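Local structure of lipolytic protein G-D-S-L family (4RW0) at residues M4-G10 and T67-M73; L92-E97 and L131-A135. The protein is probably a hydrolase of the GDSL lipase/acylhydrolase family that cleaves ester bonds of acylated substrates. All coordinates share one frame; numbering follows the deposited sequence.

Contact 1. Residues M4-G10 and T67-M73; sequences MEIICFG and TRHIFLM
OE1 of E5 is gripped by two nitrogens of one arginine, R68: NE comes to 2.8 Å and NH2 to 3.2 Å. The approach is side-on, with the carboxylate and guanidinium planes only 24° apart. The NE bond is fairly straight and takes the anti lone pair of OE1, whereas NH2 meets the same oxygen more bent and close to the C-O line. Both side chains start with CG opposite the backbone N (chi1 174° in E5, 175° in R68), which sends them off side by side. Further bonds, from R68 NH2 to the V63 carbonyl and from NH1 to that of K102, fix the guanidinium in place.

Behind this salt bridge the backbones pair as parallel strands. I7 sits between two partners: its N reaches H69 O at 3.0 Å and its O accepts F71 N at 2.8 Å. F9 repeats the pattern with F71 and M73, its bond to M73 N being the longer and more bent. A water also joins E5 N to T67 OG1.

On one face SE of M4, a selenomethionine, rests obliquely beside the H69 ring, 3.7 Å from ND1, and farther along C8 lies next to F71. On the other face the F9 ring takes I70 CG2 at its edge, CD2 to CG2 3.9 Å, and packs along L72.

These are two adjacent inner strands of the parallel sheet of the SGNH-hydrolase fold, and strand 4-10 runs into the G-D-S motif, which starts at G10 and in this family carries the nucleophilic serine. Strand 36-40 pairs with the far edge of 4-10; helix 48-59 covers F9, I70 and L72, while helix 12-15 and W25 close over F71.

Contact 2. Residues L92-E97 and L131-A135; sequences LVKAIE and LKAYA
Y134 reaches across from helix 120-138 to V93 and I96 of helix 85-100, two neighbouring helices in one layer of the alpha/beta/alpha sandwich of SGNH hydrolases. The short segments run roughly parallel, at 30°, but their axes stay 12.0 Å apart, so the space between them is spanned by side chains, above all the ring of Y134, rather than by close backbones.

That ring does most of the work. With CG opposite the backbone N (chi1 -177°), it extends toward the partner helix, where V93 takes it with both methyls: CG2 lies over one face, 4.0 Å above the plane and displaced toward the rim, and CG1 touches CE2 at 3.9 Å. I96 runs antiparallel alongside the ring, its CG2 meeting CE1 obliquely at 3.9 Å. Beneath the ring, on the sheet side, the packing between the segments is of aliphatic branches. Those of L92 and L131 meet almost perpendicularly, CD1 to CD1 4.0 Å, and L131 CD2 faces the far end of I96. L92 also leans on V48 and M51 of helix 48-59, and Y89 adds to the cover of L131 and Y134.

Toward solvent the fit slackens. Here the ring ends in its hydroxyl, and the partner is the exposed E97, which offers chiefly the flank of its chain: CG stands 3.9 Å from Y134 OH. The carboxylate and ring planes are 53° apart, and OE2 of E97 stops 4.0 Å from OH of Y134, too far for a hydrogen bond.

How the contacts relate
From the N terminus the chain lays down strand 4-10, goes out through strand 36-40 and helix 48-59, and returns as strand 69-73 beside its starting point; contact 1 closes that first loop of 56 residues. Only then does contact 2 open: helix 85-100 leads to strand 104-108 and on to helix 120-138, which packs back on it across 33 residues. The two closures therefore follow in series, neither nesting nor crossing. Contact 1 joins two adjacent inner strands of the sheet and contact 2 joins two helices of a covering layer. Sheet and layer meet directly where L72 CD1 packs 3.8 Å from I96 CA.

Contact 1. Residues M4-G10 and T67-M73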
HETATM    1  N   MSE A   4     -16.323 -10.868  -1.817  1.00 34.92           N
HETATM    2  CA  MSE A   4     -15.584 -10.341  -0.723  1.00 29.47           C
HETATM    3  C   MSE A   4     -15.337  -8.882  -0.997  1.00 26.57           C
HETATM    4  O   MSE A   4     -14.987  -8.492  -2.123  1.00 26.58           O
HETATM    5  CB  MSE A   4     -14.279 -11.051  -0.592  1.00 30.19           C
HETATM    6  CG  MSE A   4     -13.391 -10.479   0.501  1.00 37.23           C
HETATM    7 SE   MSE A   4     -11.680 -11.465   0.435  1.00 43.49          SE
HETATM    8  CE  MSE A   4     -12.400 -13.182   1.120  1.00 43.77           C
ATOM      9  N   GLU A   5     -15.361  -8.080   0.060  1.00 22.49           N
ATOM     10  CA  GLU A   5     -14.910  -6.666   0.026  1.00 22.09           C
ATOM     11  C   GLU A   5     -13.495  -6.441   0.484  1.00 19.17           C
ATOM     12  O   GLU A   5     -13.081  -6.850   1.570  1.00 20.69           O
ATOM     13  CB  GLU A   5     -15.918  -5.805   0.856  1.00 22.52           C
ATOM     14  CG  GLU A   5     -15.551  -4.338   1.069  1.00 29.13           C
ATOM     15  CD  GLU A   5     -16.669  -3.479   1.724  1.00 29.37           C
ATOM     16  OE1 GLU A   5     -16.575  -3.234   2.974  1.00 28.81           O
ATOM     17  OE2 GLU A   5     -17.623  -3.041   0.995  1.00 28.10           O
ATOM     18  N   ILE A   6     -12.709  -5.783  -0.351  1.00 18.82           N
ATOM     19  CA  ILE A   6     -11.432  -5.272  -0.000  1.00 18.92           C
ATOM     20  C   ILE A   6     -11.400  -3.758  -0.154  1.00 19.68           C
ATOM     21  O   ILE A   6     -11.664  -3.216  -1.260  1.00 19.43           O
ATOM     22  CB  ILE A   6     -10.320  -5.922  -0.825  1.00 21.14           C
ATOM     23  CG1 ILE A   6     -10.420  -7.434  -0.624  1.00 24.45           C
ATOM     24  CG2 ILE A   6      -8.978  -5.351  -0.427  1.00 21.68           C
ATOM     25  CD1 ILE A   6      -9.194  -8.212  -1.097  1.00 27.99           C
ATOM     26  N   ILE A   7     -11.136  -3.081   0.960  1.00 20.62           N
ATOM     27  CA  ILE A   7     -11.132  -1.600   1.088  1.00 21.41           C
ATOM     28  C   ILE A   7      -9.649  -1.201   1.096  1.00 19.45           C
ATOM     29  O   ILE A   7      -8.893  -1.728   1.907  1.00 21.09           O
ATOM     30  CB  ILE A   7     -11.750  -1.174   2.448  1.00 22.72           C
ATOM     31  CG1 ILE A   7     -13.161  -1.622   2.559  1.00 28.04           C
ATOM     32  CG2 ILE A   7     -11.760   0.327   2.571  1.00 27.16           C
ATOM     33  CD1 ILE A   7     -14.065  -1.103   1.436  1.00 29.21           C
ATOM     34  N   CYS A   8      -9.216  -0.330   0.173  1.00 17.11           N
ATOM     35  CA  CYS A   8      -7.835   0.084   0.061  1.00 17.41           C
ATOM     36  C   CYS A   8      -7.603   1.536   0.424  1.00 18.54           C
ATOM     37  O   CYS A   8      -8.188   2.462  -0.195  1.00 19.74           O
ATOM     38  CB  CYS A   8      -7.269  -0.165  -1.373  1.00 19.81           C
ATOM     39  SG  CYS A   8      -7.654  -1.865  -1.944  1.00 23.63           S
ATOM     40  N   PHE A   9      -6.688   1.757   1.369  1.00 18.57           N
ATOM     41  CA  PHE A   9      -6.256   3.100   1.771  1.00 17.46           C
ATOM     42  C   PHE A   9      -4.789   3.297   1.503  1.00 22.07           C
ATOM     43  O   PHE A   9      -3.977   2.328   1.574  1.00 20.98           O
ATOM     44  CB  PHE A   9      -6.439   3.255   3.292  1.00 18.02           C
ATOM     45  CG  PHE A   9      -7.874   3.210   3.755  1.00 17.22           C
ATOM     46  CD1 PHE A   9      -8.666   4.291   3.679  1.00 17.98           C
ATOM     47  CD2 PHE A   9      -8.429   2.044   4.220  1.00 17.53           C
ATOM     48  CE1 PHE A   9     -10.009   4.253   4.086  1.00 17.02           C
ATOM     49  CE2 PHE A   9      -9.721   1.998   4.681  1.00 19.26           C
ATOM     50  CZ  PHE A   9     -10.530   3.103   4.593  1.00 17.98           C
ATOM     51  N   GLY A  10      -4.447   4.561   1.238  1.00 20.09           N
ATOM     52  CA  GLY A  10      -3.088   4.999   1.004  1.00 21.38           C
ATOM     53  C   GLY A  10      -2.981   6.314   0.264  1.00 21.63           C
ATOM     54  O   GLY A  10      -3.900   7.112   0.280  1.00 21.08           O
ATOM     55  N   THR A  67     -15.921 -11.167   6.492  1.00 30.41           N
ATOM     56  CA  THR A  67     -14.870 -11.483   5.522  1.00 34.35           C
ATOM     57  C   THR A  67     -14.129 -10.304   4.872  1.00 34.05           C
ATOM     58  O   THR A  67     -13.255 -10.500   3.980  1.00 30.28           O
ATOM     59  CB  THR A  67     -15.408 -12.339   4.406  1.00 34.52           C
ATOM     60  OG1 THR A  67     -16.356 -11.577   3.651  1.00 30.27           O
ATOM     61  CG2 THR A  67     -16.004 -13.659   5.018  1.00 37.25           C
ATOM     62  N   ARG A  68     -14.429  -9.089   5.316  1.00 27.13           N
ATOM     63  CA  ARG A  68     -13.735  -7.902   4.781  1.00 26.33           C
ATOM     64  C   ARG A  68     -12.255  -7.913   5.055  1.00 23.68           C
ATOM     65  O   ARG A  68     -11.826  -8.227   6.152  1.00 23.16           O
ATOM     66  CB  ARG A  68     -14.362  -6.613   5.346  1.00 25.04           C
ATOM     67  CG  ARG A  68     -13.664  -5.304   4.969  1.00 23.56           C
ATOM     68  CD  ARG A  68     -14.211  -4.165   5.791  1.00 19.22           C
ATOM     69  NE  ARG A  68     -15.566  -3.874   5.463  1.00 20.68           N
ATOM     70  CZ  ARG A  68     -16.554  -3.744   6.361  1.00 20.55           C
ATOM     71  NH1 ARG A  68     -16.313  -3.835   7.655  1.00 20.23           N
ATOM     72  NH2 ARG A  68     -17.753  -3.396   5.955  1.00 22.55           N
ATOM     73  N   HIS A  69     -11.471  -7.518   4.044  1.00 20.56           N
ATOM     74  CA  HIS A  69     -10.089  -7.166   4.214  1.00 21.93           C
ATOM     75  C   HIS A  69      -9.872  -5.683   3.944  1.00 20.28           C
ATOM     76  O   HIS A  69     -10.593  -5.045   3.159  1.00 22.44           O
ATOM     77  CB  HIS A  69      -9.180  -8.071   3.289  1.00 23.80           C
ATOM     78  CG  HIS A  69      -9.112  -9.500   3.767  1.00 23.18           C
ATOM     79  ND1 HIS A  69     -10.154 -10.394   3.600  1.00 27.18           N
ATOM     80  CD2 HIS A  69      -8.117 -10.200   4.365  1.00 26.68           C
ATOM     81  CE1 HIS A  69      -9.819 -11.569   4.100  1.00 26.50           C
ATOM     82  NE2 HIS A  69      -8.599 -11.469   4.598  1.00 28.84           N
ATOM     83  N   ILE A  70      -8.904  -5.139   4.619  1.00 19.28           N
ATOM     84  CA  ILE A  70      -8.542  -3.738   4.548  1.00 19.50           C
ATOM     85  C   ILE A  70      -7.066  -3.663   4.216  1.00 20.18           C
ATOM     86  O   ILE A  70      -6.201  -4.053   5.007  1.00 21.46           O
ATOM     87  CB  ILE A  70      -8.846  -2.990   5.833  1.00 21.23           C
ATOM     88  CG1 ILE A  70     -10.293  -3.142   6.173  1.00 22.15           C
ATOM     89  CG2 ILE A  70      -8.448  -1.519   5.754  1.00 21.45           C
ATOM     90  CD1 ILE A  70     -10.639  -2.783   7.560  1.00 24.46           C
ATOM     91  N   PHE A  71      -6.766  -3.129   3.032  1.00 17.72           N
ATOM     92  CA  PHE A  71      -5.388  -2.920   2.640  1.00 17.98           C
ATOM     93  C   PHE A  71      -4.912  -1.512   3.039  1.00 16.55           C
ATOM     94  O   PHE A  71      -5.649  -0.587   2.841  1.00 20.61           O
ATOM     95  CB  PHE A  71      -5.280  -3.092   1.101  1.00 18.76           C
ATOM     96  CG  PHE A  71      -3.930  -2.618   0.548  1.00 20.54           C
ATOM     97  CD1 PHE A  71      -2.844  -3.497   0.517  1.00 19.57           C
ATOM     98  CD2 PHE A  71      -3.706  -1.306   0.218  1.00 20.44           C
ATOM     99  CE1 PHE A  71      -1.628  -3.095   0.065  1.00 18.42           C
ATOM    100  CE2 PHE A  71      -2.440  -0.894  -0.233  1.00 19.78           C
ATOM    101  CZ  PHE A  71      -1.398  -1.807  -0.273  1.00 19.72           C
ATOM    102  N   LEU A  72      -3.726  -1.351   3.601  1.00 17.53           N
ATOM    103  CA  LEU A  72      -3.171  -0.080   3.986  1.00 21.42           C
ATOM    104  C   LEU A  72      -1.719   0.012   3.473  1.00 21.15           C
ATOM    105  O   LEU A  72      -0.908  -0.904   3.620  1.00 22.08           O
ATOM    106  CB  LEU A  72      -3.007   0.027   5.515  1.00 25.33           C
ATOM    107  CG  LEU A  72      -4.195  -0.319   6.315  1.00 31.54           C
ATOM    108  CD1 LEU A  72      -3.842  -0.271   7.784  1.00 30.18           C
ATOM    109  CD2 LEU A  72      -5.239   0.718   5.950  1.00 33.29           C
HETATM  110  N   MSE A  73      -1.374   1.170   3.000  1.00 20.30           N
HETATM  111  CA  MSE A  73       0.020   1.456   2.651  1.00 19.57           C
HETATM  112  C   MSE A  73       0.242   2.937   2.580  1.00 20.68           C
HETATM  113  O   MSE A  73      -0.493   3.659   1.839  1.00 20.49           O
HETATM  114  CB  MSE A  73       0.345   0.777   1.279  1.00 20.86           C
HETATM  115  CG  MSE A  73       1.737   1.156   0.895  1.00 21.80           C
HETATM  116 SE   MSE A  73       2.289   0.206  -0.807  1.00 24.75          SE
HETATM  117  CE  MSE A  73       1.032   0.972  -2.161  1.00 22.19           C
TER
HETATM  118  O   HOH W   1     -16.415  -9.074   2.489  1.00 26.09           O

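Contact 2. Residues L92-E97 and L131-A135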
ATOM      1  N   LEU A  92       1.851   4.191  11.324  1.00 25.89           N
ATOM      2  CA  LEU A  92       1.274   3.053  10.592  1.00 23.13           C
ATOM      3  C   LEU A  92       0.706   1.986  11.501  1.00 24.39           C
ATOM      4  O   LEU A  92      -0.389   1.473  11.293  1.00 23.83           O
ATOM      5  CB  LEU A  92       2.338   2.446   9.685  1.00 26.58           C
ATOM      6  CG  LEU A  92       2.580   3.274   8.393  1.00 27.15           C
ATOM      7  CD1 LEU A  92       3.806   2.732   7.668  1.00 29.09           C
ATOM      8  CD2 LEU A  92       1.350   3.198   7.462  1.00 26.87           C
ATOM      9  N   VAL A  93       1.414   1.662  12.584  1.00 23.59           N
ATOM     10  CA  VAL A  93       0.839   0.739  13.563  1.00 23.52           C
ATOM     11  C   VAL A  93      -0.516   1.182  14.126  1.00 23.52           C
ATOM     12  O   VAL A  93      -1.457   0.368  14.221  1.00 24.72           O
ATOM     13  CB  VAL A  93       1.841   0.490  14.733  1.00 27.04           C
ATOM     14  CG1 VAL A  93       1.153  -0.270  15.818  1.00 28.27           C
ATOM     15  CG2 VAL A  93       3.070  -0.257  14.231  1.00 29.63           C
ATOM     16  N   LYS A  94      -0.661   2.471  14.405  1.00 27.11           N
ATOM     17  CA  LYS A  94      -1.940   3.038  14.823  1.00 30.33           C
ATOM     18  C   LYS A  94      -3.023   2.822  13.785  1.00 26.67           C
ATOM     19  O   LYS A  94      -4.122   2.354  14.059  1.00 27.94           O
ATOM     20  CB  LYS A  94      -1.767   4.525  15.061  1.00 33.16           C
ATOM     21  CG  LYS A  94      -1.326   4.781  16.482  1.00 45.85           C
ATOM     22  CD  LYS A  94      -0.632   6.135  16.707  1.00 57.42           C
ATOM     23  CE  LYS A  94      -1.451   7.370  16.359  1.00 63.86           C
ATOM     24  NZ  LYS A  94      -0.697   8.612  16.715  1.00 68.06           N
ATOM     25  N   ALA A  95      -2.656   3.045  12.545  1.00 24.97           N
ATOM     26  CA  ALA A  95      -3.586   2.763  11.449  1.00 22.40           C
ATOM     27  C   ALA A  95      -3.980   1.306  11.387  1.00 22.10           C
ATOM     28  O   ALA A  95      -5.176   0.995  11.196  1.00 25.13           O
ATOM     29  CB  ALA A  95      -2.983   3.236  10.142  1.00 22.95           C
ATOM     30  N   ILE A  96      -3.002   0.418  11.587  1.00 23.02           N
ATOM     31  CA  ILE A  96      -3.237  -0.999  11.502  1.00 23.05           C
ATOM     32  C   ILE A  96      -4.141  -1.469  12.630  1.00 25.50           C
ATOM     33  O   ILE A  96      -5.059  -2.279  12.421  1.00 25.65           O
ATOM     34  CB  ILE A  96      -1.892  -1.781  11.517  1.00 25.80           C
ATOM     35  CG1 ILE A  96      -1.048  -1.521  10.258  1.00 26.77           C
ATOM     36  CG2 ILE A  96      -2.117  -3.265  11.721  1.00 25.27           C
ATOM     37  CD1 ILE A  96       0.427  -1.882  10.404  1.00 28.12           C
ATOM     38  N   GLU A  97      -3.921  -0.924  13.819  1.00 29.45           N
ATOM     39  CA  GLU A  97      -4.791  -1.277  15.022  1.00 28.36           C
ATOM     40  C   GLU A  97      -6.201  -0.785  14.829  1.00 25.52           C
ATOM     41  O   GLU A  97      -7.165  -1.527  15.060  1.00 27.66           O
ATOM     42  CB  GLU A  97      -4.197  -0.687  16.281  1.00 31.69           C
ATOM     43  CG  GLU A  97      -2.853  -1.308  16.621  1.00 35.87           C
ATOM     44  CD  GLU A  97      -2.108  -0.613  17.782  1.00 44.76           C
ATOM     45  OE1 GLU A  97      -2.424   0.562  18.164  1.00 44.29           O
ATOM     46  OE2 GLU A  97      -1.169  -1.272  18.296  1.00 47.81           O
ATOM     47  N   LEU A 131       7.859  -3.200   9.634  1.00 33.46           N
ATOM     48  CA  LEU A 131       6.518  -3.664   9.303  1.00 28.12           C
ATOM     49  C   LEU A 131       6.516  -5.158   9.122  1.00 27.00           C
ATOM     50  O   LEU A 131       5.586  -5.870   9.533  1.00 28.92           O
ATOM     51  CB  LEU A 131       6.003  -2.979   7.987  1.00 27.40           C
ATOM     52  CG  LEU A 131       5.605  -1.508   8.101  1.00 26.49           C
ATOM     53  CD1 LEU A 131       5.271  -0.910   6.710  1.00 27.72           C
ATOM     54  CD2 LEU A 131       4.391  -1.391   9.048  1.00 27.37           C
ATOM     55  N   LYS A 132       7.525  -5.678   8.434  1.00 28.58           N
ATOM     56  CA  LYS A 132       7.564  -7.138   8.253  1.00 30.69           C
ATOM     57  C   LYS A 132       7.632  -7.844   9.626  1.00 30.63           C
ATOM     58  O   LYS A 132       7.012  -8.883   9.811  1.00 32.81           O
ATOM     59  CB  LYS A 132       8.759  -7.609   7.437  1.00 30.29           C
ATOM     60  CG  LYS A 132       8.767  -7.154   6.023  1.00 33.12           C
ATOM     61  CD  LYS A 132       9.929  -7.763   5.273  1.00 40.20           C
ATOM     62  CE  LYS A 132      10.752  -6.710   4.599  1.00 49.20           C
ATOM     63  NZ  LYS A 132      11.578  -7.338   3.538  1.00 58.76           N
ATOM     64  N   ALA A 133       8.361  -7.260  10.546  1.00 35.90           N
ATOM     65  CA  ALA A 133       8.508  -7.850  11.907  1.00 39.70           C
ATOM     66  C   ALA A 133       7.188  -7.795  12.658  1.00 37.05           C
ATOM     67  O   ALA A 133       6.738  -8.795  13.222  1.00 36.33           O
ATOM     68  CB  ALA A 133       9.587  -7.129  12.666  1.00 39.59           C
ATOM     69  N   TYR A 134       6.513  -6.659  12.588  1.00 34.33           N
ATOM     70  CA  TYR A 134       5.169  -6.537  13.189  1.00 31.44           C
ATOM     71  C   TYR A 134       4.180  -7.543  12.595  1.00 34.07           C
ATOM     72  O   TYR A 134       3.392  -8.152  13.311  1.00 35.79           O
ATOM     73  CB  TYR A 134       4.685  -5.056  13.052  1.00 34.86           C
ATOM     74  CG  TYR A 134       3.340  -4.756  13.681  1.00 37.26           C
ATOM     75  CD1 TYR A 134       2.165  -5.027  13.016  1.00 32.83           C
ATOM     76  CD2 TYR A 134       3.263  -4.235  14.961  1.00 33.44           C
ATOM     77  CE1 TYR A 134       0.940  -4.777  13.604  1.00 37.84           C
ATOM     78  CE2 TYR A 134       2.052  -4.023  15.578  1.00 36.12           C
ATOM     79  CZ  TYR A 134       0.890  -4.265  14.902  1.00 38.96           C
ATOM     80  OH  TYR A 134      -0.295  -4.004  15.527  1.00 39.17           O
ATOM     81  N   ALA A 135       4.167  -7.696  11.270  1.00 31.63           N
ATOM     82  CA  ALA A 135       3.204  -8.530  10.635  1.00 30.16           C
ATOM     83  C   ALA A 135       3.452  -9.994  10.970  1.00 36.29           C
ATOM     84  O   ALA A 135       2.514 -10.775  11.072  1.00 38.06           O
ATOM     85  CB  ALA A 135       3.301  -8.369   9.137  1.00 32.07           C
TER